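Local coordinates for putative lipoprotein (Bacteroides fragilis, PDB 4GBS) that probably binds haem, as a lipoprotein of the HmuY family associated with haem uptake, at residues A[145-150]-A[154-159]. Numbering follows the deposited sequence.
Sequences LNVDTS and PIYTPS
Val147 and Tyr156 face each other as a non-hydrogen-bonded pair of a two-stranded antiparallel hairpin, and their side chains illustrate how such a ribbon builds an apolar face. From CB of Val147 the two methyls diverge. Val147 CG1, anti to the backbone N (chi1 -180°), lies over one face of the Tyr156 ring, displaced toward its rim, and also reaches CB of Pro154 at 3.9 Å. Val147 CG2, beside the backbone N, meets the ring along its CD2-CE2 side, 3.6 Å from Tyr156 CE2. Leu145 adds an edge contact: its CD2 approaches Tyr156 CD2 at 3.8 Å in the plane of the ring, whereas Leu145 CD1 lies 3.6 Å from Pro158 N, at the pyrrolidine ring. Val147 thus packs over one face of the tyrosine ring and Leu145 at its edge.

Two reciprocal pairs of backbone hydrogen bonds, Asn146 with Thr157 and Asp148 with Ile155, set this register. In the first pair, Thr157 N donates to Asn146 O almost straight (170°) and in the carbonyl plane, while Tyr156 CA brings a C-H contact to the same oxygen. On the reverse face, which carries Asn146 and Thr157, a water ties the strands together: it donates to Asn146 OD1 and to Ile155 O, the latter at 2.6 Å, and accepts from Thr157 OG1. At the end of strand 145-148, Asp148 OD1 accepts from Ser150 OG at 2.7 Å, from above the carboxylate plane.

The hairpin lies at the protein surface, separate from the larger sheets. At its base Leu145 touches the loop residues Tyr75 and Tyr180, and Ser159 OG is hydrogen-bonded to Tyr163 OH, at the start of strand 163-166 of the nine-stranded sheet.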
loop_
_atom_site.group_PDB
_atom_site.type_symbol
_atom_site.label_atom_id
_atom_site.label_comp_id
_atom_site.label_asym_id
_atom_site.label_seq_id
_atom_site.Cartn_x
_atom_site.Cartn_y
_atom_site.Cartn_z
ATOM N N LEU A 145 5.421 -5.721 -3.739
ATOM C CA LEU A 145 6.866 -5.597 -3.877
ATOM C C LEU A 145 7.530 -6.687 -3.040
ATOM O O LEU A 145 7.233 -6.836 -1.853
ATOM C CB LEU A 145 7.410 -4.203 -3.513
ATOM C CG LEU A 145 8.896 -3.968 -3.839
ATOM C CD1 LEU A 145 9.180 -4.118 -5.343
ATOM C CD2 LEU A 145 9.341 -2.600 -3.401
ATOM N N ASN A 146 8.378 -7.484 -3.674
ATOM C CA ASN A 146 9.126 -8.521 -2.981
ATOM C C ASN A 146 10.534 -8.023 -2.784
ATOM O O ASN A 146 11.122 -7.500 -3.724
ATOM C CB ASN A 146 9.087 -9.847 -3.751
ATOM C CG ASN A 146 9.629 -11.006 -2.958
ATOM O OD1 ASN A 146 10.821 -11.341 -3.013
ATOM N ND2 ASN A 146 8.763 -11.615 -2.161
ATOM N N VAL A 147 11.061 -8.113 -1.564
ATOM C CA VAL A 147 12.429 -7.703 -1.275
ATOM C C VAL A 147 13.179 -8.962 -0.795
ATOM O O VAL A 147 12.817 -9.539 0.231
ATOM C CB VAL A 147 12.477 -6.523 -0.282
ATOM C CG1 VAL A 147 13.902 -6.097 0.009
ATOM C CG2 VAL A 147 11.699 -5.340 -0.819
ATOM N N ASP A 148 14.158 -9.442 -1.594
ATOM C CA ASP A 148 14.932 -10.638 -1.254
ATOM C C ASP A 148 16.168 -10.210 -0.465
ATOM O O ASP A 148 17.155 -9.769 -1.043
ATOM C CB ASP A 148 15.295 -11.443 -2.509
ATOM C CG ASP A 148 15.871 -12.823 -2.232
ATOM O OD1 ASP A 148 15.898 -13.231 -1.055
ATOM O OD2 ASP A 148 16.241 -13.516 -3.201
ATOM N N THR A 149 16.091 -10.331 0.867
ATOM C CA THR A 149 17.109 -9.901 1.830
ATOM C C THR A 149 18.263 -10.882 1.908
ATOM O O THR A 149 19.290 -10.529 2.491
ATOM C CB THR A 149 16.471 -9.726 3.218
ATOM O OG1 THR A 149 15.899 -10.981 3.645
ATOM C CG2 THR A 149 15.420 -8.603 3.237
ATOM N N SER A 150 18.132 -12.085 1.299
ATOM C CA SER A 150 19.210 -13.077 1.279
ATOM C C SER A 150 20.293 -12.707 0.223
ATOM O O SER A 150 21.282 -13.429 0.065
ATOM C CB SER A 150 18.655 -14.472 1.003
ATOM O OG SER A 150 18.072 -14.554 -0.285
ATOM N N PRO A 154 19.927 -6.333 -1.658
ATOM C CA PRO A 154 18.687 -7.105 -1.891
ATOM C C PRO A 154 18.093 -6.908 -3.303
ATOM O O PRO A 154 18.346 -5.891 -3.966
ATOM C CB PRO A 154 17.728 -6.572 -0.817
ATOM C CG PRO A 154 18.268 -5.256 -0.416
ATOM C CD PRO A 154 19.752 -5.356 -0.556
ATOM N N ILE A 155 17.307 -7.917 -3.757
ATOM C CA ILE A 155 16.653 -7.936 -5.075
ATOM C C ILE A 155 15.158 -7.598 -4.914
ATOM O O ILE A 155 14.403 -8.303 -4.233
ATOM C CB ILE A 155 16.855 -9.282 -5.810
ATOM C CG1 ILE A 155 18.363 -9.556 -6.111
ATOM C CG2 ILE A 155 15.962 -9.399 -7.068
ATOM C CD1 ILE A 155 19.156 -8.503 -7.027
ATOM N N TYR A 156 14.746 -6.526 -5.599
ATOM C CA TYR A 156 13.388 -5.986 -5.595
ATOM C C TYR A 156 12.575 -6.529 -6.777
ATOM O O TYR A 156 12.922 -6.301 -7.933
ATOM C CB TYR A 156 13.455 -4.455 -5.628
ATOM C CG TYR A 156 13.962 -3.832 -4.339
ATOM C CD1 TYR A 156 15.322 -3.769 -4.056
ATOM C CD2 TYR A 156 13.094 -3.235 -3.445
ATOM C CE1 TYR A 156 15.795 -3.167 -2.898
ATOM C CE2 TYR A 156 13.562 -2.653 -2.271
ATOM C CZ TYR A 156 14.915 -2.653 -1.985
ATOM O OH TYR A 156 15.422 -2.086 -0.843
ATOM N N THR A 157 11.505 -7.257 -6.478
ATOM C CA THR A 157 10.636 -7.846 -7.501
ATOM C C THR A 157 9.155 -7.422 -7.289
ATOM O O THR A 157 8.459 -8.009 -6.456
ATOM C CB THR A 157 10.757 -9.378 -7.504
ATOM O OG1 THR A 157 12.126 -9.752 -7.483
ATOM C CG2 THR A 157 10.021 -10.027 -8.672
ATOM N N PRO A 158 8.640 -6.452 -8.069
ATOM C CA PRO A 158 7.219 -6.100 -7.935
ATOM C C PRO A 158 6.341 -7.208 -8.527
ATOM O O PRO A 158 6.681 -7.738 -9.586
ATOM C CB PRO A 158 7.103 -4.782 -8.711
ATOM C CG PRO A 158 8.200 -4.813 -9.679
ATOM C CD PRO A 158 9.313 -5.638 -9.102
ATOM N N SER A 159 5.250 -7.581 -7.844
ATOM C CA SER A 159 4.352 -8.630 -8.326
ATOM C C SER A 159 3.720 -8.249 -9.663
ATOM O O SER A 159 3.512 -9.123 -10.516
ATOM C CB SER A 159 3.254 -8.905 -7.307
ATOM O OG SER A 159 2.426 -7.763 -7.190
HETATM O O HOH W 1 12.929 -10.328 -4.734
#